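Local coordinates for protein phytochromobilin synthase (Solanum lycopersicum, PDB 6KME) that binds biliverdin IX alpha and, as a ferredoxin-dependent bilin reductase of the HY2 family, probably reduces it to phytochromobilin, the bilin used as chromophore by phytochrome, at residues 48-53 against 76-81; 83-88 against 101-106; 107-112 against 144-149. The protein carries 1 engineered substitution. All blocks are in the same frame, centred on the assembly; numbering follows the deposited sequence.

How the contacts relate
From the N terminus, helix 34-47 runs into strand 51-63, and contact 1 (48-53 against 76-81) closes the first hairpin at its open end, where strand 69-77 comes back. The chain then turns into strand 81-91, and contact 2 (83-88 against 101-106) closes the hairpin of strands 81-91 and 96-104 in the same antiparallel sheet; Phe76 and Leu84 bond through their backbones between the two. Contact 3 (107-112 against 144-149) spans a longer excursion through strands 112-119 and 123-131 and ties the loop after strand 96-104 to helix 141-147. The three loops follow in series, with none nested or crossed. Lys80 packs on Phe108, linking contacts 1 and 3, while Phe103 meets Ile112 between contacts 2 and 3.

Contact 1: 48-53 against 76-81; sequences TLLSPS and FEAHKI
Leu50 carries CG opposite its carbonyl carbon (chi1 -68°), which sends CD2 to the CB of Phe76 at 3.9 Å and on to the methyl of Ala78; the Leu50 and Phe76 side chains cross at about a right angle. Glu77 holds CG between its backbone N and carbonyl carbon (chi1 48°), and this puts the methylene 3.4 Å from Ser51 OG on the same face of the sheet. Between the backbones, Ser51 and Glu77 form an antiparallel hydrogen-bonded pair: Ser51 N gives a nearly straight bond to Glu77 O (2.7 Å, 172° at the hydrogen), and Glu77 N returns one to Ser51 O at 2.8 Å. The same Glu77 O also receives a weak bond from Ser51 OG and a CA-H...O contact from Leu50. Ser51 O lies at the edge of the Phe76 ring, near its plane. Two waters bridge the segments: one donates to Leu49 O and accepts from His79 N, and another links side chains, donating to Glu77 OE1 (2.9 Å) while bonding to Ser53 OG, which also pairs with Leu55 N. The contact closes the open end of the hairpin of strands 51-63 and 69-77, at the border of the sheet. Helix 34-47 covers Leu50 and Phe76 through Leu41, and Met209 of helix 188-211 packs on Thr48.

Contact 2: 83-88 against 101-106; sequences LLRSLC and AAFPKP
Leu83 opens the antiparallel pairing with Phe103: its N bonds to Phe103 O, and its O accepts Phe103 N at 2.8 Å in a nearly straight bond (176° at the hydrogen). Their side chains run side by side, pointing the same way, with Leu83 CB 4.1 Å from Phe103 CD2. Leu84, in the non-hydrogen-bonded pair with Ala102, emerges on the other face; a chi1 of -179° swings its branch toward the partner strand, where Leu84 CD1 meets Ala102 CB at 3.6 Å. Arg85 pairs with Ala101 through two further backbone bonds, each of 3.1 Å, Arg85 N to Ala101 O and Ala101 N to Arg85 O. Its chain bends at chi2 and lays the guanidinium over Ala101, whose CB sits 3.4 Å from the guanidinium plane, over its centre. Arg85 NE also comes 3.6 Å from Phe103 CE2, the two flat groups being perpendicular. The buried charge is matched by a salt bridge to Asp99, with Leu262 O accepting from NE and Phe263 adding a cation-pi contact. This hairpin lies inside the seven-stranded sheet, between strands 69-77 and 112-119; Leu41 of helix 34-47 lies against Leu84 on one face, and helix 218-238 packs on Phe103 on the other.

Contact 3: 107-112 against 144-149; sequences EFDLPI and EKYYKD
Tyr146 of helix 141-147 lies against the 107-112 loop, with Pro111 CD over one face of its ring in a CH-pi contact and Asp109 gripping its hydroxyl. The loop connects neighbouring strands 96-104 and 112-119 of the antiparallel sheet in the bilin reductase fold. From CB, which points toward the loop, the Tyr146 side chain runs to CG, 3.9 Å from Pro111 CD. Next along the ring, CD1 and CE1 each lie 3.8 Å from that same carbon, which stands over the ring centre only 8° off the normal. CE1 also touches Leu110 CD2 at 4.3 Å. Across the ring from CD1 and CE1, CE2 approaches Asp109 O, a carbonyl that accepts a bond from Tyr142 OH. The face away from Pro111 carries CG of Lys145, offset from the ring centre. At the tip, OH donates to Asp109 OD1 at 2.7 Å, meeting it from above the carboxylate, 46° out of that plane. A phenylalanine here would probably keep the CH-pi contact with Pro111 but leave Asp109 OD1 without its hydroxyl donor and the carboxylate more easily turned.

The first torsion of Asp109 turns its carboxylate to the helix, where Lys145 arrives from the opposite direction with an extended chain. Helix 188-211 packs on the same cluster, Leu208 touching Leu110, Pro111 and Tyr146. Tyr147 slides past Pro111 in the opposite sense, with its OH 3.6 Å from Pro111 CG and bonded to Leu130 O. The salt bridge closes the contact on the solvent side, where Lys145 is exposed: Lys145 NZ sits 2.7 Å from Asp109 OD2, on the syn side and 18° out of the carboxylate plane.

Contact 1: 48-53 against 76-81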
loop_
_atom_site.group_PDB
_atom_site.type_symbol
_atom_site.label_atom_id
_atom_site.label_comp_id
_atom_site.label_asym_id
_atom_site.label_seq_id
_atom_site.Cartn_x
_atom_site.Cartn_y
_atom_site.Cartn_z
ATOM N N THR A 48 -14.895 -14.749 2.162
ATOM C CA THR A 48 -14.517 -15.603 1.044
ATOM C C THR A 48 -13.687 -16.738 1.633
ATOM O O THR A 48 -13.670 -16.939 2.850
ATOM C CB THR A 48 -13.780 -14.795 -0.040
ATOM O OG1 THR A 48 -13.569 -15.615 -1.200
ATOM C CG2 THR A 48 -12.425 -14.270 0.473
ATOM N N LEU A 49 -13.001 -17.490 0.781
ATOM C CA LEU A 49 -12.073 -18.515 1.239
ATOM C C LEU A 49 -10.716 -18.245 0.617
ATOM O O LEU A 49 -10.567 -18.306 -0.607
ATOM C CB LEU A 49 -12.565 -19.920 0.881
ATOM C CG LEU A 49 -11.623 -21.039 1.338
ATOM C CD1 LEU A 49 -11.333 -20.929 2.834
ATOM C CD2 LEU A 49 -12.195 -22.402 0.995
ATOM N N LEU A 50 -9.729 -17.947 1.457
ATOM C CA LEU A 50 -8.380 -17.745 0.963
ATOM C C LEU A 50 -7.749 -19.078 0.587
ATOM O O LEU A 50 -8.014 -20.123 1.196
ATOM C CB LEU A 50 -7.527 -17.029 2.011
ATOM C CG LEU A 50 -7.860 -15.575 2.335
ATOM C CD1 LEU A 50 -7.120 -15.124 3.599
ATOM C CD2 LEU A 50 -7.474 -14.662 1.172
ATOM N N SER A 51 -6.923 -19.039 -0.450
ATOM C CA SER A 51 -6.117 -20.190 -0.801
ATOM C C SER A 51 -4.647 -19.783 -0.795
ATOM O O SER A 51 -4.329 -18.597 -0.943
ATOM C CB SER A 51 -6.517 -20.761 -2.173
ATOM O OG SER A 51 -6.423 -19.787 -3.193
ATOM N N PRO A 52 -3.731 -20.725 -0.589
ATOM C CA PRO A 52 -2.311 -20.354 -0.538
ATOM C C PRO A 52 -1.828 -19.837 -1.886
ATOM O O PRO A 52 -2.175 -20.378 -2.939
ATOM C CB PRO A 52 -1.620 -21.669 -0.157
ATOM C CG PRO A 52 -2.552 -22.734 -0.631
ATOM C CD PRO A 52 -3.932 -22.181 -0.454
ATOM N N SER A 53 -1.034 -18.759 -1.852
ATOM C CA SER A 53 -0.345 -18.346 -3.067
ATOM C C SER A 53 0.843 -19.264 -3.343
ATOM O O SER A 53 1.496 -19.735 -2.410
ATOM C CB SER A 53 0.152 -16.901 -2.942
ATOM O OG SER A 53 1.126 -16.595 -3.933
ATOM N N PHE A 76 -1.496 -15.166 -0.082
ATOM C CA PHE A 76 -2.749 -15.869 -0.321
ATOM C C PHE A 76 -3.392 -15.294 -1.572
ATOM O O PHE A 76 -2.999 -14.232 -2.068
ATOM C CB PHE A 76 -3.702 -15.739 0.874
ATOM C CG PHE A 76 -3.124 -16.234 2.165
ATOM C CD1 PHE A 76 -3.206 -17.575 2.507
ATOM C CD2 PHE A 76 -2.485 -15.359 3.030
ATOM C CE1 PHE A 76 -2.671 -18.028 3.697
ATOM C CE2 PHE A 76 -1.946 -15.814 4.217
ATOM C CZ PHE A 76 -2.030 -17.137 4.547
ATOM N N GLU A 77 -4.388 -16.010 -2.081
ATOM C CA GLU A 77 -5.271 -15.469 -3.099
ATOM C C GLU A 77 -6.694 -15.900 -2.783
ATOM O O GLU A 77 -6.938 -16.688 -1.858
ATOM C CB GLU A 77 -4.851 -15.892 -4.517
ATOM C CG GLU A 77 -4.565 -17.364 -4.717
ATOM C CD GLU A 77 -3.915 -17.631 -6.067
ATOM O OE1 GLU A 77 -2.690 -17.398 -6.213
ATOM O OE2 GLU A 77 -4.641 -18.041 -6.995
ATOM N N ALA A 78 -7.639 -15.341 -3.543
ATOM C CA ALA A 78 -9.062 -15.638 -3.394
ATOM C C ALA A 78 -9.725 -15.369 -4.737
ATOM O O ALA A 78 -9.069 -14.928 -5.689
ATOM C CB ALA A 78 -9.690 -14.814 -2.260
ATOM N N HIS A 79 -11.035 -15.622 -4.819
ATOM C CA HIS A 79 -11.700 -15.526 -6.117
ATOM C C HIS A 79 -11.535 -14.144 -6.744
ATOM O O HIS A 79 -11.334 -14.030 -7.959
ATOM C CB HIS A 79 -13.185 -15.859 -6.013
ATOM C CG HIS A 79 -13.884 -15.800 -7.334
ATOM N ND1 HIS A 79 -13.758 -16.789 -8.288
ATOM C CD2 HIS A 79 -14.681 -14.851 -7.881
ATOM C CE1 HIS A 79 -14.462 -16.462 -9.357
ATOM N NE2 HIS A 79 -15.039 -15.295 -9.133
ATOM N N LYS A 80 -11.649 -13.085 -5.945
ATOM C CA LYS A 80 -11.506 -11.725 -6.463
ATOM C C LYS A 80 -10.145 -11.104 -6.177
ATOM O O LYS A 80 -9.875 -10.002 -6.670
ATOM C CB LYS A 80 -12.605 -10.816 -5.887
ATOM C CG LYS A 80 -14.030 -11.323 -6.191
ATOM C CD LYS A 80 -15.090 -10.439 -5.540
ATOM C CE LYS A 80 -16.510 -11.008 -5.754
ATOM N NZ LYS A 80 -17.488 -10.114 -5.061
ATOM N N ILE A 81 -9.284 -11.774 -5.411
ATOM C CA ILE A 81 -8.020 -11.209 -4.944
ATOM C C ILE A 81 -6.892 -11.916 -5.680
ATOM O O ILE A 81 -6.676 -13.122 -5.499
ATOM C CB ILE A 81 -7.869 -11.351 -3.427
ATOM C CG1 ILE A 81 -9.063 -10.693 -2.730
ATOM C CG2 ILE A 81 -6.544 -10.731 -2.939
ATOM C CD1 ILE A 81 -9.137 -10.985 -1.260
HETATM O O HOH W 1 -11.751 -17.743 -3.021
HETATM O O HOH W 2 -0.465 -15.485 -5.950
#

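Contact 2: 83-88 against 101-106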
loop_
_atom_site.group_PDB
_atom_site.type_symbol
_atom_site.label_atom_id
_atom_site.label_comp_id
_atom_site.label_asym_id
_atom_site.label_seq_id
_atom_site.Cartn_x
_atom_site.Cartn_y
_atom_site.Cartn_z
ATOM N N LEU A 83 -3.707 -11.243 -5.151
ATOM C CA LEU A 83 -2.621 -11.467 -4.198
ATOM C C LEU A 83 -2.914 -10.714 -2.914
ATOM O O LEU A 83 -3.099 -9.494 -2.936
ATOM C CB LEU A 83 -1.269 -11.024 -4.774
ATOM C CG LEU A 83 -0.114 -11.168 -3.779
ATOM C CD1 LEU A 83 0.017 -12.625 -3.265
ATOM C CD2 LEU A 83 1.197 -10.683 -4.397
ATOM N N LEU A 84 -2.958 -11.437 -1.807
ATOM C CA LEU A 84 -2.964 -10.851 -0.476
ATOM C C LEU A 84 -1.652 -11.261 0.171
ATOM O O LEU A 84 -1.389 -12.458 0.319
ATOM C CB LEU A 84 -4.149 -11.355 0.348
ATOM C CG LEU A 84 -4.336 -10.824 1.769
ATOM C CD1 LEU A 84 -4.695 -9.366 1.711
ATOM C CD2 LEU A 84 -5.453 -11.612 2.485
ATOM N N ARG A 85 -0.819 -10.283 0.542
ATOM C CA ARG A 85 0.515 -10.630 1.017
ATOM C C ARG A 85 0.942 -9.696 2.144
ATOM O O ARG A 85 0.562 -8.519 2.194
ATOM C CB ARG A 85 1.533 -10.636 -0.144
ATOM C CG ARG A 85 2.334 -9.347 -0.361
ATOM C CD ARG A 85 1.475 -8.216 -0.910
ATOM N NE ARG A 85 2.247 -7.002 -1.240
ATOM C CZ ARG A 85 2.610 -6.069 -0.360
ATOM N NH1 ARG A 85 2.308 -6.216 0.919
ATOM N NH2 ARG A 85 3.278 -4.986 -0.762
ATOM N N SER A 86 1.716 -10.255 3.074
ATOM C CA SER A 86 2.230 -9.497 4.202
ATOM C C SER A 86 3.722 -9.746 4.371
ATOM O O SER A 86 4.217 -10.862 4.159
ATOM C CB SER A 86 1.504 -9.852 5.503
ATOM O OG SER A 86 1.760 -11.192 5.868
ATOM N N LEU A 87 4.427 -8.688 4.740
ATOM C CA LEU A 87 5.800 -8.761 5.218
ATOM C C LEU A 87 5.790 -8.170 6.613
ATOM O O LEU A 87 5.260 -7.073 6.817
ATOM C CB LEU A 87 6.761 -7.998 4.303
ATOM C CG LEU A 87 8.171 -7.728 4.862
ATOM C CD1 LEU A 87 8.964 -9.031 5.050
ATOM C CD2 LEU A 87 8.939 -6.762 3.973
ATOM N N CYS A 88 6.309 -8.922 7.578
ATOM C CA CYS A 88 6.357 -8.472 8.959
ATOM C C CYS A 88 7.786 -8.600 9.463
ATOM O O CYS A 88 8.410 -9.656 9.324
ATOM C CB CYS A 88 5.389 -9.278 9.837
ATOM S SG CYS A 88 5.253 -8.592 11.497
ATOM N N ALA A 101 -0.874 -5.782 1.946
ATOM C CA ALA A 101 -1.600 -5.267 0.789
ATOM C C ALA A 101 -2.508 -6.339 0.201
ATOM O O ALA A 101 -2.215 -7.538 0.260
ATOM C CB ALA A 101 -0.650 -4.770 -0.316
ATOM N N ALA A 102 -3.613 -5.883 -0.386
ATOM C CA ALA A 102 -4.529 -6.730 -1.140
ATOM C C ALA A 102 -4.623 -6.178 -2.555
ATOM O O ALA A 102 -5.037 -5.026 -2.751
ATOM C CB ALA A 102 -5.904 -6.784 -0.479
ATOM N N PHE A 103 -4.204 -6.988 -3.529
ATOM C CA PHE A 103 -4.258 -6.639 -4.940
ATOM C C PHE A 103 -5.409 -7.386 -5.593
ATOM O O PHE A 103 -5.421 -8.633 -5.560
ATOM C CB PHE A 103 -2.952 -7.004 -5.637
ATOM C CG PHE A 103 -1.723 -6.297 -5.081
ATOM C CD1 PHE A 103 -1.751 -4.947 -4.779
ATOM C CD2 PHE A 103 -0.537 -6.998 -4.884
ATOM C CE1 PHE A 103 -0.618 -4.306 -4.278
ATOM C CE2 PHE A 103 0.601 -6.367 -4.386
ATOM C CZ PHE A 103 0.561 -5.020 -4.080
ATOM N N PRO A 104 -6.360 -6.705 -6.225
ATOM C CA PRO A 104 -7.472 -7.413 -6.877
ATOM C C PRO A 104 -7.081 -7.978 -8.237
ATOM O O PRO A 104 -6.129 -7.531 -8.884
ATOM C CB PRO A 104 -8.547 -6.326 -7.024
ATOM C CG PRO A 104 -7.770 -5.041 -7.101
ATOM C CD PRO A 104 -6.507 -5.237 -6.287
ATOM N N LYS A 105 -7.839 -8.997 -8.662
ATOM C CA LYS A 105 -7.747 -9.429 -10.039
ATOM C C LYS A 105 -8.278 -8.312 -10.936
ATOM O O LYS A 105 -9.157 -7.548 -10.529
ATOM C CB LYS A 105 -8.530 -10.729 -10.258
ATOM C CG LYS A 105 -7.905 -11.926 -9.546
ATOM C CD LYS A 105 -8.707 -13.203 -9.706
ATOM C CE LYS A 105 -8.120 -14.312 -8.839
ATOM N NZ LYS A 105 -8.946 -15.555 -8.884
ATOM N N PRO A 106 -7.731 -8.168 -12.145
ATOM C CA PRO A 106 -8.113 -7.025 -12.994
ATOM C C PRO A 106 -9.590 -6.982 -13.362
ATOM O O PRO A 106 -10.078 -5.921 -13.763
ATOM C CB PRO A 106 -7.231 -7.205 -14.238
ATOM C CG PRO A 106 -6.059 -7.994 -13.748
ATOM C CD PRO A 106 -6.613 -8.935 -12.720
#

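Contact 3: 107-112 against 144-149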
loop_
_atom_site.group_PDB
_atom_site.type_symbol
_atom_site.label_atom_id
_atom_site.label_comp_id
_atom_site.label_asym_id
_atom_site.label_seq_id
_atom_site.Cartn_x
_atom_site.Cartn_y
_atom_site.Cartn_z
ATOM N N GLU A 107 -10.316 -8.092 -13.244
ATOM C CA GLU A 107 -11.756 -8.069 -13.490
ATOM C C GLU A 107 -12.528 -7.302 -12.414
ATOM O O GLU A 107 -13.672 -6.902 -12.654
ATOM C CB GLU A 107 -12.291 -9.503 -13.587
ATOM C CG GLU A 107 -11.858 -10.269 -14.838
ATOM C CD GLU A 107 -10.410 -10.753 -14.794
ATOM O OE1 GLU A 107 -9.807 -10.778 -13.695
ATOM O OE2 GLU A 107 -9.878 -11.114 -15.866
ATOM N N PHE A 108 -11.941 -7.097 -11.241
ATOM C CA PHE A 108 -12.608 -6.437 -10.119
ATOM C C PHE A 108 -11.886 -5.132 -9.821
ATOM O O PHE A 108 -10.813 -5.134 -9.205
ATOM C CB PHE A 108 -12.628 -7.358 -8.908
ATOM C CG PHE A 108 -13.270 -8.687 -9.188
ATOM C CD1 PHE A 108 -14.640 -8.856 -9.041
ATOM C CD2 PHE A 108 -12.514 -9.753 -9.641
ATOM C CE1 PHE A 108 -15.236 -10.075 -9.312
ATOM C CE2 PHE A 108 -13.102 -10.976 -9.922
ATOM C CZ PHE A 108 -14.467 -11.139 -9.759
ATOM N N ASP A 109 -12.492 -4.009 -10.219
ATOM C CA ASP A 109 -11.799 -2.719 -10.150
ATOM C C ASP A 109 -11.730 -2.136 -8.737
ATOM O O ASP A 109 -11.742 -0.909 -8.562
ATOM C CB ASP A 109 -12.474 -1.720 -11.098
ATOM C CG ASP A 109 -13.855 -1.294 -10.623
ATOM O OD1 ASP A 109 -14.482 -2.031 -9.831
ATOM O OD2 ASP A 109 -14.311 -0.211 -11.052
ATOM N N LEU A 110 -11.608 -3.005 -7.732
ATOM C CA LEU A 110 -11.533 -2.578 -6.337
ATOM C C LEU A 110 -10.320 -1.691 -6.074
ATOM O O LEU A 110 -9.281 -1.817 -6.734
ATOM C CB LEU A 110 -11.440 -3.789 -5.408
ATOM C CG LEU A 110 -12.703 -4.596 -5.169
ATOM C CD1 LEU A 110 -12.333 -6.048 -4.917
ATOM C CD2 LEU A 110 -13.443 -3.997 -3.988
ATOM N N PRO A 111 -10.405 -0.825 -5.067
ATOM C CA PRO A 111 -9.195 -0.192 -4.547
ATOM C C PRO A 111 -8.223 -1.240 -4.022
ATOM O O PRO A 111 -8.598 -2.353 -3.647
ATOM C CB PRO A 111 -9.715 0.707 -3.416
ATOM C CG PRO A 111 -11.142 0.989 -3.771
ATOM C CD PRO A 111 -11.633 -0.278 -4.453
ATOM N N ILE A 112 -6.948 -0.866 -4.015
ATOM C CA ILE A 112 -5.892 -1.677 -3.421
ATOM C C ILE A 112 -5.794 -1.341 -1.936
ATOM O O ILE A 112 -5.575 -0.184 -1.569
ATOM C CB ILE A 112 -4.558 -1.436 -4.137
ATOM C CG1 ILE A 112 -4.630 -2.050 -5.538
ATOM C CG2 ILE A 112 -3.416 -1.994 -3.312
ATOM C CD1 ILE A 112 -3.526 -1.588 -6.485
ATOM N N GLU A 144 -16.766 8.599 -6.716
ATOM C CA GLU A 144 -18.104 8.444 -6.155
ATOM C C GLU A 144 -18.454 6.976 -5.952
ATOM O O GLU A 144 -19.093 6.614 -4.957
ATOM C CB GLU A 144 -19.131 9.120 -7.061
ATOM C CG GLU A 144 -19.177 10.624 -6.885
ATOM C CD GLU A 144 -19.596 11.019 -5.482
ATOM O OE1 GLU A 144 -20.775 10.786 -5.132
ATOM O OE2 GLU A 144 -18.746 11.540 -4.726
ATOM N N LYS A 145 -18.040 6.120 -6.886
ATOM C CA LYS A 145 -18.365 4.700 -6.810
ATOM C C LYS A 145 -17.855 4.072 -5.511
ATOM O O LYS A 145 -18.509 3.197 -4.934
ATOM C CB LYS A 145 -17.775 3.989 -8.034
ATOM C CG LYS A 145 -17.954 2.489 -8.087
ATOM C CD LYS A 145 -17.241 1.900 -9.305
ATOM C CE LYS A 145 -17.572 0.418 -9.479
ATOM N NZ LYS A 145 -16.948 -0.189 -10.694
ATOM N N TYR A 146 -16.695 4.508 -5.026
ATOM C CA TYR A 146 -16.036 3.781 -3.951
ATOM C C TYR A 146 -15.860 4.555 -2.651
ATOM O O TYR A 146 -15.736 3.920 -1.598
ATOM C CB TYR A 146 -14.660 3.272 -4.412
ATOM C CG TYR A 146 -14.764 1.967 -5.174
ATOM C CD1 TYR A 146 -15.242 0.820 -4.554
ATOM C CD2 TYR A 146 -14.399 1.882 -6.512
ATOM C CE1 TYR A 146 -15.349 -0.385 -5.245
ATOM C CE2 TYR A 146 -14.495 0.680 -7.210
ATOM C CZ TYR A 146 -14.974 -0.450 -6.568
ATOM O OH TYR A 146 -15.087 -1.645 -7.255
ATOM N N TYR A 147 -15.838 5.886 -2.679
ATOM C CA TYR A 147 -15.497 6.644 -1.479
ATOM C C TYR A 147 -16.634 7.501 -0.947
ATOM O O TYR A 147 -16.511 8.021 0.166
ATOM C CB TYR A 147 -14.257 7.525 -1.730
ATOM C CG TYR A 147 -13.070 6.687 -2.133
ATOM C CD1 TYR A 147 -12.290 6.037 -1.176
ATOM C CD2 TYR A 147 -12.763 6.487 -3.471
ATOM C CE1 TYR A 147 -11.213 5.228 -1.554
ATOM C CE2 TYR A 147 -11.691 5.686 -3.856
ATOM C CZ TYR A 147 -10.924 5.063 -2.898
ATOM O OH TYR A 147 -9.868 4.274 -3.299
ATOM N N LYS A 148 -17.747 7.627 -1.677
ATOM C CA LYS A 148 -18.827 8.498 -1.223
ATOM C C LYS A 148 -19.270 8.140 0.189
ATOM O O LYS A 148 -19.483 9.023 1.027
ATOM C CB LYS A 148 -20.011 8.419 -2.188
ATOM N N ASP A 149 -19.378 6.847 0.478
ATOM C CA ASP A 149 -19.902 6.359 1.746
ATOM C C ASP A 149 -18.819 6.127 2.796
ATOM O O ASP A 149 -19.140 5.690 3.908
ATOM C CB ASP A 149 -20.693 5.070 1.505
ATOM C CG ASP A 149 -21.983 5.320 0.720
ATOM O OD1 ASP A 149 -22.562 6.422 0.859
ATOM O OD2 ASP A 149 -22.413 4.423 -0.038
#